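Local coordinates for protein dihydropteridine reductase (Dictyostelium discoideum, PDB 3ORF) that reduces quinonoid dihydropteridines to tetrahydropteridines with NADH or NADPH, regenerating the tetrahydrobiopterin cofactor that aromatic amino acid hydroxylases probably depend on, at residues F41-W47 with L220-T225; F207-T211 with F239-K244; L134-G138 with P180-T184. All blocks are in the same frame, centred on the assembly; numbering follows the deposited sequence.

Interaction 1: F41-W47 with L220-T225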
ATOM      1  N   PHE A  41      15.183 -24.857  -8.553  1.00 38.42           N
ATOM      2  CA  PHE A  41      16.239 -25.083  -7.592  1.00 38.66           C
ATOM      3  C   PHE A  41      15.741 -25.944  -6.413  1.00 38.50           C
ATOM      4  O   PHE A  41      16.447 -26.860  -5.946  1.00 38.94           O
ATOM      5  CB  PHE A  41      16.798 -23.739  -7.058  1.00 38.95           C
ATOM      6  CG  PHE A  41      18.046 -23.893  -6.254  1.00 40.21           C
ATOM      7  CD1 PHE A  41      19.305 -23.731  -6.849  1.00 42.83           C
ATOM      8  CD2 PHE A  41      17.977 -24.261  -4.890  1.00 41.12           C
ATOM      9  CE1 PHE A  41      20.521 -23.914  -6.051  1.00 44.40           C
ATOM     10  CE2 PHE A  41      19.156 -24.429  -4.108  1.00 41.88           C
ATOM     11  CZ  PHE A  41      20.429 -24.262  -4.700  1.00 42.15           C
ATOM     12  N   PHE A  42      14.552 -25.667  -5.905  1.00 37.25           N
ATOM     13  CA  PHE A  42      14.099 -26.526  -4.798  1.00 38.30           C
ATOM     14  C   PHE A  42      13.922 -27.968  -5.209  1.00 40.14           C
ATOM     15  O   PHE A  42      14.347 -28.865  -4.489  1.00 40.25           O
ATOM     16  CB  PHE A  42      12.886 -25.982  -4.064  1.00 37.10           C
ATOM     17  CG  PHE A  42      13.256 -24.951  -2.992  1.00 37.37           C
ATOM     18  CD1 PHE A  42      13.859 -23.715  -3.356  1.00 32.37           C
ATOM     19  CD2 PHE A  42      13.000 -25.202  -1.656  1.00 34.74           C
ATOM     20  CE1 PHE A  42      14.200 -22.754  -2.407  1.00 31.95           C
ATOM     21  CE2 PHE A  42      13.328 -24.221  -0.656  1.00 36.73           C
ATOM     22  CZ  PHE A  42      13.970 -23.007  -1.033  1.00 33.69           C
ATOM     23  N   LYS A  43      13.338 -28.154  -6.390  1.00 42.84           N
ATOM     24  CA  LYS A  43      13.113 -29.471  -6.988  1.00 45.80           C
ATOM     25  C   LYS A  43      14.456 -30.228  -7.102  1.00 47.41           C
ATOM     26  O   LYS A  43      14.532 -31.376  -6.694  1.00 49.05           O
ATOM     27  CB  LYS A  43      12.358 -29.335  -8.308  1.00 45.30           C
ATOM     28  CG  LYS A  43      11.882 -30.661  -8.922  1.00 51.87           C
ATOM     29  CD  LYS A  43      11.143 -30.399 -10.214  1.00 53.87           C
ATOM     30  CE  LYS A  43      10.925 -31.681 -11.043  1.00 60.96           C
ATOM     31  NZ  LYS A  43       9.921 -31.523 -12.152  1.00 61.46           N
ATOM     32  N   SER A  44      15.538 -29.548  -7.503  1.00 47.23           N
ATOM     33  CA  SER A  44      16.872 -30.185  -7.518  1.00 48.05           C
ATOM     34  C   SER A  44      17.423 -30.644  -6.159  1.00 48.28           C
ATOM     35  O   SER A  44      18.278 -31.504  -6.089  1.00 50.52           O
ATOM     36  CB  SER A  44      17.887 -29.303  -8.257  1.00 47.52           C
ATOM     37  OG  SER A  44      18.538 -28.407  -7.392  1.00 48.00           O
ATOM     38  N   LYS A  45      16.942 -30.076  -5.068  1.00 46.75           N
ATOM     39  CA  LYS A  45      17.385 -30.467  -3.723  1.00 46.55           C
ATOM     40  C   LYS A  45      16.360 -31.433  -3.116  1.00 46.35           C
ATOM     41  O   LYS A  45      16.324 -31.675  -1.914  1.00 47.19           O
ATOM     42  CB  LYS A  45      17.583 -29.195  -2.866  1.00 45.88           C
ATOM     43  CG  LYS A  45      18.739 -28.300  -3.380  1.00 46.39           C
ATOM     44  CD  LYS A  45      20.111 -28.872  -2.956  1.00 52.35           C
ATOM     45  CE  LYS A  45      21.238 -27.936  -3.358  1.00 53.29           C
ATOM     46  NZ  LYS A  45      21.485 -28.012  -4.805  1.00 53.83           N
ATOM     47  N   SER A  46      15.501 -31.965  -3.983  1.00 46.71           N
ATOM     48  CA  SER A  46      14.501 -32.959  -3.615  1.00 48.13           C
ATOM     49  C   SER A  46      13.374 -32.467  -2.692  1.00 47.65           C
ATOM     50  O   SER A  46      12.828 -33.263  -1.959  1.00 49.02           O
ATOM     51  CB  SER A  46      15.173 -34.250  -3.067  1.00 51.18           C
ATOM     52  OG  SER A  46      16.159 -34.738  -3.990  1.00 53.14           O
ATOM     53  N   TRP A  47      13.023 -31.169  -2.725  1.00 44.99           N
ATOM     54  CA  TRP A  47      11.814 -30.721  -2.068  1.00 43.21           C
ATOM     55  C   TRP A  47      10.653 -30.963  -3.021  1.00 43.57           C
ATOM     56  O   TRP A  47      10.792 -30.975  -4.240  1.00 43.26           O
ATOM     57  CB  TRP A  47      11.893 -29.220  -1.698  1.00 42.40           C
ATOM     58  CG  TRP A  47      12.677 -28.914  -0.434  1.00 39.14           C
ATOM     59  CD1 TRP A  47      13.868 -29.403  -0.079  1.00 40.51           C
ATOM     60  CD2 TRP A  47      12.281 -28.012   0.606  1.00 36.73           C
ATOM     61  NE1 TRP A  47      14.261 -28.914   1.144  1.00 39.32           N
ATOM     62  CE2 TRP A  47      13.296 -28.047   1.592  1.00 38.06           C
ATOM     63  CE3 TRP A  47      11.148 -27.226   0.814  1.00 32.84           C
ATOM     64  CZ2 TRP A  47      13.235 -27.292   2.778  1.00 34.23           C
ATOM     65  CZ3 TRP A  47      11.057 -26.479   1.994  1.00 33.59           C
ATOM     66  CH2 TRP A  47      12.110 -26.524   2.967  1.00 34.08           C
ATOM     67  N   LEU A 220      17.360 -18.520  -0.396  1.00 25.90           N
ATOM     68  CA  LEU A 220      16.079 -19.047   0.157  1.00 25.97           C
ATOM     69  C   LEU A 220      16.198 -20.452   0.717  1.00 26.37           C
ATOM     70  O   LEU A 220      15.557 -20.817   1.754  1.00 25.84           O
ATOM     71  CB  LEU A 220      14.937 -19.001  -0.892  1.00 24.34           C
ATOM     72  CG  LEU A 220      14.496 -17.550  -1.321  1.00 26.50           C
ATOM     73  CD1 LEU A 220      13.550 -17.568  -2.492  1.00 21.83           C
ATOM     74  CD2 LEU A 220      13.860 -16.769  -0.201  1.00 22.38           C
ATOM     75  N   PHE A 221      16.936 -21.275  -0.033  1.00 29.05           N
ATOM     76  CA  PHE A 221      17.223 -22.629   0.374  1.00 31.26           C
ATOM     77  C   PHE A 221      18.039 -22.698   1.654  1.00 32.29           C
ATOM     78  O   PHE A 221      17.696 -23.470   2.527  1.00 34.75           O
ATOM     79  CB  PHE A 221      17.916 -23.434  -0.720  1.00 32.08           C
ATOM     80  CG  PHE A 221      18.009 -24.919  -0.371  1.00 35.57           C
ATOM     81  CD1 PHE A 221      16.878 -25.707  -0.391  1.00 33.36           C
ATOM     82  CD2 PHE A 221      19.240 -25.501  -0.071  1.00 37.17           C
ATOM     83  CE1 PHE A 221      16.981 -27.113  -0.083  1.00 43.64           C
ATOM     84  CE2 PHE A 221      19.374 -26.874   0.223  1.00 41.65           C
ATOM     85  CZ  PHE A 221      18.252 -27.683   0.236  1.00 42.72           C
ATOM     86  N   GLU A 222      19.104 -21.904   1.765  1.00 32.63           N
ATOM     87  CA  GLU A 222      19.870 -21.788   3.025  1.00 33.66           C
ATOM     88  C   GLU A 222      18.970 -21.399   4.215  1.00 33.09           C
ATOM     89  O   GLU A 222      19.069 -22.007   5.278  1.00 33.00           O
ATOM     90  CB  GLU A 222      21.097 -20.854   2.853  1.00 35.03           C
ATOM     91  CG  GLU A 222      21.876 -20.449   4.139  1.00 41.44           C
ATOM     92  CD  GLU A 222      22.907 -19.263   3.938  1.00 50.86           C
ATOM     93  OE1 GLU A 222      22.806 -18.451   2.968  1.00 51.68           O
ATOM     94  OE2 GLU A 222      23.818 -19.126   4.799  1.00 55.32           O
ATOM     95  N   TRP A 223      18.072 -20.432   4.048  1.00 32.05           N
ATOM     96  CA  TRP A 223      17.193 -20.076   5.146  1.00 32.24           C
ATOM     97  C   TRP A 223      16.178 -21.181   5.444  1.00 31.63           C
ATOM     98  O   TRP A 223      15.777 -21.328   6.556  1.00 31.82           O
ATOM     99  CB  TRP A 223      16.421 -18.778   4.882  1.00 29.92           C
ATOM    100  CG  TRP A 223      17.232 -17.465   4.816  1.00 31.40           C
ATOM    101  CD1 TRP A 223      18.428 -17.166   5.400  1.00 28.31           C
ATOM    102  CD2 TRP A 223      16.834 -16.279   4.096  1.00 29.57           C
ATOM    103  NE1 TRP A 223      18.803 -15.860   5.084  1.00 29.24           N
ATOM    104  CE2 TRP A 223      17.831 -15.298   4.305  1.00 26.95           C
ATOM    105  CE3 TRP A 223      15.698 -15.946   3.327  1.00 28.58           C
ATOM    106  CZ2 TRP A 223      17.760 -14.037   3.731  1.00 28.98           C
ATOM    107  CZ3 TRP A 223      15.622 -14.654   2.759  1.00 27.48           C
ATOM    108  CH2 TRP A 223      16.647 -13.737   2.956  1.00 28.31           C
ATOM    109  N   SER A 224      15.739 -21.907   4.419  1.00 33.04           N
ATOM    110  CA  SER A 224      14.770 -23.022   4.570  1.00 34.53           C
ATOM    111  C   SER A 224      15.278 -24.254   5.356  1.00 37.21           C
ATOM    112  O   SER A 224      14.474 -24.931   5.979  1.00 38.09           O
ATOM    113  CB  SER A 224      14.331 -23.494   3.206  1.00 32.92           C
ATOM    114  OG  SER A 224      13.655 -22.412   2.627  1.00 32.94           O
ATOM    115  N   THR A 225      16.592 -24.482   5.341  1.00 38.75           N
ATOM    116  CA  THR A 225      17.212 -25.686   5.876  1.00 41.95           C
ATOM    117  C   THR A 225      18.107 -25.419   7.087  1.00 43.10           C
ATOM    118  O   THR A 225      18.389 -26.335   7.825  1.00 44.73           O
ATOM    119  CB  THR A 225      18.049 -26.381   4.819  1.00 42.66           C
ATOM    120  OG1 THR A 225      18.949 -25.437   4.243  1.00 43.09           O
ATOM    121  CG2 THR A 225      17.171 -26.931   3.714  1.00 43.09           C
TER

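Interaction 2: F207-T211 with F239-K244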
ATOM      1  N   PHE A 207      25.410  -6.368 -17.027  1.00 39.13           N
ATOM      2  CA  PHE A 207      24.612  -7.510 -16.471  1.00 38.87           C
ATOM      3  C   PHE A 207      25.292  -8.203 -15.300  1.00 39.65           C
ATOM      4  O   PHE A 207      24.626  -8.880 -14.514  1.00 39.34           O
ATOM      5  CB  PHE A 207      24.285  -8.543 -17.543  1.00 39.26           C
ATOM      6  CG  PHE A 207      23.463  -7.985 -18.665  1.00 42.29           C
ATOM      7  CD1 PHE A 207      22.328  -7.210 -18.392  1.00 41.21           C
ATOM      8  CD2 PHE A 207      23.835  -8.193 -20.005  1.00 49.08           C
ATOM      9  CE1 PHE A 207      21.534  -6.591 -19.453  1.00 45.27           C
ATOM     10  CE2 PHE A 207      23.046  -7.589 -21.090  1.00 50.95           C
ATOM     11  CZ  PHE A 207      21.871  -6.793 -20.778  1.00 45.70           C
ATOM     12  N   ASP A 208      26.602  -7.971 -15.145  1.00 39.93           N
ATOM     13  CA  ASP A 208      27.376  -8.580 -14.063  1.00 39.75           C
ATOM     14  C   ASP A 208      27.046  -7.876 -12.733  1.00 37.66           C
ATOM     15  O   ASP A 208      27.360  -8.387 -11.674  1.00 38.06           O
ATOM     16  CB  ASP A 208      28.883  -8.489 -14.387  1.00 42.05           C
ATOM     17  CG  ASP A 208      29.382  -9.597 -15.411  1.00 47.82           C
ATOM     18  OD1 ASP A 208      28.594 -10.498 -15.853  1.00 52.43           O
ATOM     19  OD2 ASP A 208      30.597  -9.575 -15.768  1.00 55.62           O
ATOM     20  N   ASP A 209      26.413  -6.708 -12.789  1.00 34.78           N
ATOM     21  CA  ASP A 209      25.911  -6.033 -11.594  1.00 32.98           C
ATOM     22  C   ASP A 209      24.452  -6.427 -11.318  1.00 31.40           C
ATOM     23  O   ASP A 209      23.721  -5.691 -10.610  1.00 30.30           O
ATOM     24  CB  ASP A 209      25.935  -4.509 -11.752  1.00 33.57           C
ATOM     25  CG  ASP A 209      27.360  -3.887 -11.736  1.00 38.25           C
ATOM     26  OD1 ASP A 209      28.394  -4.583 -11.532  1.00 33.32           O
ATOM     27  OD2 ASP A 209      27.402  -2.639 -11.967  1.00 45.06           O
ATOM     28  N   TRP A 210      23.996  -7.546 -11.904  1.00 30.21           N
ATOM     29  CA  TRP A 210      22.598  -8.012 -11.679  1.00 27.13           C
ATOM     30  C   TRP A 210      22.617  -9.354 -10.939  1.00 27.46           C
ATOM     31  O   TRP A 210      23.468 -10.225 -11.261  1.00 26.63           O
ATOM     32  CB  TRP A 210      21.914  -8.191 -13.029  1.00 27.72           C
ATOM     33  CG  TRP A 210      21.639  -6.875 -13.715  1.00 29.48           C
ATOM     34  CD1 TRP A 210      22.098  -5.632 -13.346  1.00 30.23           C
ATOM     35  CD2 TRP A 210      20.827  -6.676 -14.860  1.00 32.25           C
ATOM     36  NE1 TRP A 210      21.577  -4.676 -14.177  1.00 33.33           N
ATOM     37  CE2 TRP A 210      20.781  -5.288 -15.107  1.00 34.31           C
ATOM     38  CE3 TRP A 210      20.082  -7.533 -15.678  1.00 33.41           C
ATOM     39  CZ2 TRP A 210      20.061  -4.746 -16.155  1.00 35.12           C
ATOM     40  CZ3 TRP A 210      19.375  -6.989 -16.726  1.00 36.30           C
ATOM     41  CH2 TRP A 210      19.356  -5.607 -16.943  1.00 37.05           C
ATOM     42  N   THR A 211      21.691  -9.545  -9.973  1.00 24.70           N
ATOM     43  CA  THR A 211      21.718 -10.789  -9.246  1.00 25.22           C
ATOM     44  C   THR A 211      21.128 -11.945 -10.088  1.00 25.91           C
ATOM     45  O   THR A 211      20.031 -11.862 -10.563  1.00 25.56           O
ATOM     46  CB  THR A 211      20.973 -10.704  -7.896  1.00 24.23           C
ATOM     47  OG1 THR A 211      21.321  -9.481  -7.211  1.00 23.93           O
ATOM     48  CG2 THR A 211      21.360 -11.895  -7.017  1.00 22.97           C
ATOM     49  N   PHE A 239      19.534  -6.820  -1.278  1.00 25.98           N
ATOM     50  CA  PHE A 239      20.687  -7.488  -1.875  1.00 26.23           C
ATOM     51  C   PHE A 239      21.012  -6.836  -3.232  1.00 27.89           C
ATOM     52  O   PHE A 239      20.124  -6.501  -3.966  1.00 26.97           O
ATOM     53  CB  PHE A 239      20.476  -9.034  -2.017  1.00 25.12           C
ATOM     54  CG  PHE A 239      19.271  -9.465  -2.854  1.00 22.25           C
ATOM     55  CD1 PHE A 239      19.434  -9.846  -4.181  1.00 23.51           C
ATOM     56  CD2 PHE A 239      18.004  -9.512  -2.318  1.00 21.08           C
ATOM     57  CE1 PHE A 239      18.374 -10.290  -4.927  1.00 22.15           C
ATOM     58  CE2 PHE A 239      16.886  -9.959  -3.068  1.00 21.51           C
ATOM     59  CZ  PHE A 239      17.077 -10.348  -4.362  1.00 22.61           C
ATOM     60  N   GLU A 240      22.298  -6.707  -3.517  1.00 28.80           N
ATOM     61  CA  GLU A 240      22.811  -6.053  -4.671  1.00 30.68           C
ATOM     62  C   GLU A 240      24.087  -6.805  -5.067  1.00 30.71           C
ATOM     63  O   GLU A 240      24.837  -7.276  -4.216  1.00 30.97           O
ATOM     64  CB  GLU A 240      23.184  -4.594  -4.349  1.00 33.55           C
ATOM     65  CG  GLU A 240      23.389  -3.704  -5.645  1.00 36.59           C
ATOM     66  CD  GLU A 240      23.623  -2.178  -5.329  1.00 44.36           C
ATOM     67  OE1 GLU A 240      23.627  -1.757  -4.127  1.00 41.69           O
ATOM     68  OE2 GLU A 240      23.828  -1.407  -6.308  1.00 44.62           O
ATOM     69  N   THR A 241      24.284  -6.920  -6.367  1.00 29.91           N
ATOM     70  CA  THR A 241      25.416  -7.580  -6.939  1.00 31.76           C
ATOM     71  C   THR A 241      26.307  -6.460  -7.599  1.00 33.50           C
ATOM     72  O   THR A 241      25.780  -5.499  -8.219  1.00 32.26           O
ATOM     73  CB  THR A 241      24.914  -8.604  -7.985  1.00 31.56           C
ATOM     74  OG1 THR A 241      24.112  -9.591  -7.337  1.00 29.59           O
ATOM     75  CG2 THR A 241      26.090  -9.309  -8.674  1.00 26.74           C
ATOM     76  N   LYS A 242      27.612  -6.578  -7.445  1.00 36.11           N
ATOM     77  CA  LYS A 242      28.589  -5.619  -8.052  1.00 39.37           C
ATOM     78  C   LYS A 242      29.665  -6.520  -8.582  1.00 41.36           C
ATOM     79  O   LYS A 242      30.254  -7.262  -7.811  1.00 42.94           O
ATOM     80  CB  LYS A 242      29.179  -4.671  -7.003  1.00 40.85           C
ATOM     81  CG  LYS A 242      28.167  -3.867  -6.204  1.00 43.88           C
ATOM     82  CD  LYS A 242      28.004  -2.351  -6.573  1.00 50.57           C
ATOM     83  CE  LYS A 242      27.501  -2.085  -8.020  1.00 51.26           C
ATOM     84  NZ  LYS A 242      27.838  -0.677  -8.559  1.00 54.29           N
ATOM     85  N   SER A 243      29.840  -6.541  -9.909  1.00 42.52           N
ATOM     86  CA  SER A 243      30.813  -7.394 -10.618  1.00 44.19           C
ATOM     87  C   SER A 243      30.783  -8.885 -10.212  1.00 44.32           C
ATOM     88  O   SER A 243      31.851  -9.499  -9.979  1.00 44.44           O
ATOM     89  CB  SER A 243      32.246  -6.787 -10.557  1.00 45.21           C
ATOM     90  OG  SER A 243      32.203  -5.378 -10.864  1.00 46.58           O
ATOM     91  N   LYS A 244      29.557  -9.452 -10.187  1.00 42.20           N
ATOM     92  CA  LYS A 244      29.296 -10.827  -9.737  1.00 42.52           C
ATOM     93  C   LYS A 244      29.448 -11.155  -8.221  1.00 41.69           C
ATOM     94  O   LYS A 244      29.462 -12.327  -7.877  1.00 42.91           O
ATOM     95  CB  LYS A 244      30.121 -11.860 -10.538  1.00 43.90           C
ATOM     96  CG  LYS A 244      29.861 -11.908 -12.057  1.00 46.45           C
ATOM     97  CD  LYS A 244      30.675 -13.075 -12.710  1.00 46.96           C
ATOM     98  CE  LYS A 244      29.840 -13.741 -13.828  1.00 51.62           C
ATOM     99  NZ  LYS A 244      30.462 -14.907 -14.565  1.00 53.89           N
TER
HETATM  100  O   HOH W   1      22.104  -5.935  -8.161  1.00 26.07           O
HETATM  101  O   HOH W   2      19.994  -7.403  -6.698  1.00 22.45           O

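Interaction 3: L134-G138 with P180-T184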
ATOM      1  N   LEU A 134       1.002 -22.684   6.285  1.00 34.09           N
ATOM      2  CA  LEU A 134       2.383 -22.746   6.717  1.00 33.38           C
ATOM      3  C   LEU A 134       2.491 -23.666   7.936  1.00 34.31           C
ATOM      4  O   LEU A 134       1.605 -23.681   8.784  1.00 34.23           O
ATOM      5  CB  LEU A 134       2.902 -21.347   7.027  1.00 31.98           C
ATOM      6  CG  LEU A 134       4.419 -21.195   7.002  1.00 33.34           C
ATOM      7  CD1 LEU A 134       4.934 -21.447   5.571  1.00 29.39           C
ATOM      8  CD2 LEU A 134       4.881 -19.817   7.596  1.00 29.80           C
ATOM      9  N   ASN A 135       3.532 -24.493   7.975  1.00 34.55           N
ATOM     10  CA  ASN A 135       3.823 -25.316   9.153  1.00 33.16           C
ATOM     11  C   ASN A 135       4.472 -24.429  10.208  1.00 31.77           C
ATOM     12  O   ASN A 135       5.148 -23.386   9.894  1.00 27.73           O
ATOM     13  CB  ASN A 135       4.839 -26.360   8.802  1.00 34.35           C
ATOM     14  CG  ASN A 135       4.225 -27.629   8.195  1.00 39.57           C
ATOM     15  OD1 ASN A 135       3.119 -28.031   8.538  1.00 45.82           O
ATOM     16  ND2 ASN A 135       4.940 -28.219   7.243  1.00 39.53           N
ATOM     17  N   GLN A 136       4.291 -24.823  11.457  1.00 30.39           N
ATOM     18  CA  GLN A 136       4.956 -24.161  12.559  1.00 31.93           C
ATOM     19  C   GLN A 136       6.448 -24.173  12.190  1.00 31.65           C
ATOM     20  O   GLN A 136       6.898 -25.140  11.563  1.00 31.47           O
ATOM     21  CB  GLN A 136       4.701 -24.889  13.908  1.00 33.62           C
ATOM     22  CG  GLN A 136       3.159 -24.987  14.200  1.00 39.66           C
ATOM     23  CD  GLN A 136       2.811 -25.475  15.610  1.00 45.96           C
ATOM     24  OE1 GLN A 136       3.243 -26.543  16.048  1.00 49.44           O
ATOM     25  NE2 GLN A 136       2.027 -24.693  16.311  1.00 44.95           N
ATOM     26  N   GLY A 137       7.185 -23.136  12.595  1.00 30.16           N
ATOM     27  CA  GLY A 137       8.616 -23.061  12.304  1.00 31.81           C
ATOM     28  C   GLY A 137       8.906 -22.708  10.849  1.00 31.04           C
ATOM     29  O   GLY A 137      10.065 -22.585  10.473  1.00 32.69           O
ATOM     30  N   GLY A 138       7.861 -22.478  10.049  1.00 30.62           N
ATOM     31  CA  GLY A 138       8.003 -22.246   8.584  1.00 28.22           C
ATOM     32  C   GLY A 138       8.680 -20.939   8.181  1.00 27.75           C
ATOM     33  O   GLY A 138       8.864 -20.017   9.006  1.00 28.34           O
ATOM     34  N   PRO A 180       1.756 -19.171  11.855  1.00 30.92           N
ATOM     35  CA  PRO A 180       1.872 -20.155  12.934  1.00 31.01           C
ATOM     36  C   PRO A 180       3.048 -19.862  13.859  1.00 31.40           C
ATOM     37  O   PRO A 180       3.954 -19.120  13.474  1.00 28.44           O
ATOM     38  CB  PRO A 180       2.059 -21.502  12.200  1.00 31.25           C
ATOM     39  CG  PRO A 180       2.247 -21.161  10.718  1.00 33.31           C
ATOM     40  CD  PRO A 180       1.607 -19.792  10.508  1.00 30.50           C
ATOM     41  N   ALA A 181       3.012 -20.447  15.064  1.00 30.41           N
ATOM     42  CA  ALA A 181       4.129 -20.347  16.021  1.00 31.38           C
ATOM     43  C   ALA A 181       5.506 -20.649  15.368  1.00 30.94           C
ATOM     44  O   ALA A 181       5.610 -21.568  14.500  1.00 33.06           O
ATOM     45  CB  ALA A 181       3.878 -21.296  17.282  1.00 31.15           C
ATOM     46  N   GLY A 182       6.506 -19.840  15.718  1.00 28.46           N
ATOM     47  CA  GLY A 182       7.888 -20.044  15.329  1.00 28.96           C
ATOM     48  C   GLY A 182       8.245 -19.722  13.885  1.00 29.65           C
ATOM     49  O   GLY A 182       9.366 -19.943  13.456  1.00 29.88           O
ATOM     50  N   SER A 183       7.298 -19.196  13.114  1.00 28.39           N
ATOM     51  CA  SER A 183       7.591 -18.871  11.739  1.00 29.20           C
ATOM     52  C   SER A 183       8.370 -17.575  11.646  1.00 27.89           C
ATOM     53  O   SER A 183       8.367 -16.788  12.562  1.00 28.46           O
ATOM     54  CB  SER A 183       6.266 -18.705  11.002  1.00 28.32           C
ATOM     55  OG  SER A 183       5.612 -17.667  11.668  1.00 33.38           O
ATOM     56  N   THR A 184       8.964 -17.321  10.496  1.00 27.82           N
ATOM     57  CA  THR A 184       9.822 -16.165  10.271  1.00 26.49           C
ATOM     58  C   THR A 184       9.275 -15.559   8.992  1.00 24.86           C
ATOM     59  O   THR A 184       9.151 -16.276   7.996  1.00 23.43           O
ATOM     60  CB  THR A 184      11.265 -16.605   9.991  1.00 26.85           C
ATOM     61  OG1 THR A 184      11.836 -17.090  11.195  1.00 32.19           O
ATOM     62  CG2 THR A 184      12.141 -15.431   9.535  1.00 26.22           C
TER
HETATM   63  O   HOH W   3       0.680 -22.179  15.623  1.00 39.99           O

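Interaction 1: F41-W47 with L220-T225
Leu220 meets the rim of the Phe42 ring: its carbonyl carbon lies near the ring plane, and its CB stands 4.1 Å from Phe42 CE1. This is a plain apolar contact between buried residues, well suited to a leucine.

Phe221 follows as the hub of an aromatic cluster with Phe41, Phe42 and Trp47. With CG anti to its backbone N (chi1 -171°), the ring is thrown across to helix 33-44. One rim, with CD1, turns onto a face of Phe42 in a T-shaped pair whose planes stand at 83°. Another corner, CE1, comes 3.5 Å from Trp47 NE1 in an offset edge-to-face pair. Phe41 reverses the roles, directing its own edge at the Phe221 face in an offset pair with planes at 64°, CE2 lying 3.9 Å from Phe221 CG. Lys45 suits its exposed place because its aliphatic part can cover a ring while its charged end leads away: CG makes a CH-pi contact 3.9 Å from the Phe221 ring centroid.

One turn after Leu220, Ser224 lays CB 3.8 Å from Trp47 CH2. Its hydroxyl would be costly beside aromatic carbons, but OG bonds back to Leu220 O at 2.6 Å and also pairs with Thr90. Thr225 closes the walk: its CG2 lies over the Phe221 face opposite Lys45 and near Trp47 CZ2, while its OG1 returns to Phe221 O.

Helix 33-44 ends in a Schellman motif, Trp47 N bonding to Phe42 O and Ser46 N to Lys43 O, with Ser46 at positive phi; this brings Trp47 back beside Phe42. Helices 33-44 and 213-225 pack side by side against the Rossmann sheet: Leu220 touches Val92 and Val141, Ser224 touches Leu139, and Trp47 leans on Asp89 and Thr90 of strand 88-93.

Interaction 2: F207-T211 with F239-K244
Asp209 reaches across to the tight turn of the beta-hairpin formed by strands 236-242 and 245-250 at the edge of the Rossmann-fold sheet. Its CB passes 3.7 Å from Thr241 O. Beyond CG, set beside the backbone N by chi1 of -71°, the carboxylate divides its work. OD1 takes the amide hydrogen of Ser243 N at 2.9 Å in a nearly straight bond (171°), met on the anti side and somewhat out of the carboxylate plane. OD2 faces Lys242 NZ at 4.0 Å, a long salt bridge. An acidic residue suits this spot, one oxygen accepting from an amide while the other faces a lysine. Replacing Asp209 by alanine would probably leave Ser243 N without this acceptor and Lys242 without its distant negative partner, giving the turn more freedom.

Next to it, Lys244 N donates to Asp208 O at 2.9 Å, and a water bridges Asp209 O to Thr241 N. These bonds tie the loop between helices 196-201 and 213-225 to the hairpin, whose Phe239 side chain lies about 7 Å from the bound NAD.

Further along lie buried threonines, each offering a methyl and a hydroxyl. Thr241 CG2 rests on Asp208 O, and Thr241 OG1 also pairs with Thr246. Phe239, stacked on Trp248, presents its ring edge to Thr211. The hydroxyls Thr211 OG1 and Thr241 OG1 are hydrogen-bonded to each other at 2.8 Å.

Interaction 3: L134-G138 with P180-T184
The flat peptide groups of two type II beta turns meet here: Gly137 N donates to Ala181 O at 2.9 Å, lying in the plane of that carbonyl. The turns, Asn135 to Gly138 and Pro180 to Ser183, lead into the neighbouring parallel strands 138-143 and 184-190 of the Rossmann-type sheet. Each has a glycine third, Gly137 and Gly182, with phi of 75°, a value that residues bearing a CB adopt only at a cost. Gly137 also serves through its CA, which directs a hydrogen at Gly182 O, 3.4 Å away. Gly138 has a different reason to be glycine, because a CB there would collide with Leu134 CG.

The side-chain amide of Gln136 lies at the exposed end of the contact. Its NE2 gives a hydrogen to a water at 2.9 Å, and Ala181 N donates to the same water, so the turns are also joined through solvent. Ala181 CB is small enough to sit beside NE2 without crowding it.

Deeper in, Pro180, first residue of its turn, offers a rigid apolar ring. Its CG packs 3.8 Å from Leu134 CB and close against Leu134 O. Leu134 extends CG anti to its backbone N (chi1 -159°), which carries CD2 to within 3.8 Å of Ser183 CB. Leu134 also touches Val88 and Phe91 of strand 88-93.

Ser183 is polar yet partly covered, and it finds its partner inside its own turn: OG donates to Pro180 O at 2.8 Å, reinforcing a weak turn bond from Ser183 N. Sheet pairing begins just beyond, where Thr184 N donates to Gly138 O at 3.1 Å, nearly in line with the carbonyl bond.

How the interactions relate
Interactions 1 and 2 are each partly buried, whereas interaction 3 is a surface contact. Interaction 1 joins two helices on one side of the sheet through aromatic rings; interaction 2 relies on side-chain oxygens, backbone amides and waters where a loop meets a strand end; interaction 3 is chiefly backbone bonding between turns. Interactions 1 and 3 both border strands 88-93 and 138-143. Helix 213-225 and strand 236-242, which carry parts of interactions 1 and 2, follow each other in the chain, and the segments of these two contacts alternate along it. Interaction 3 is nested inside the loop closed by interaction 1. Interactions 2 and 3 lie farthest apart, their centres about 32 Å from each other.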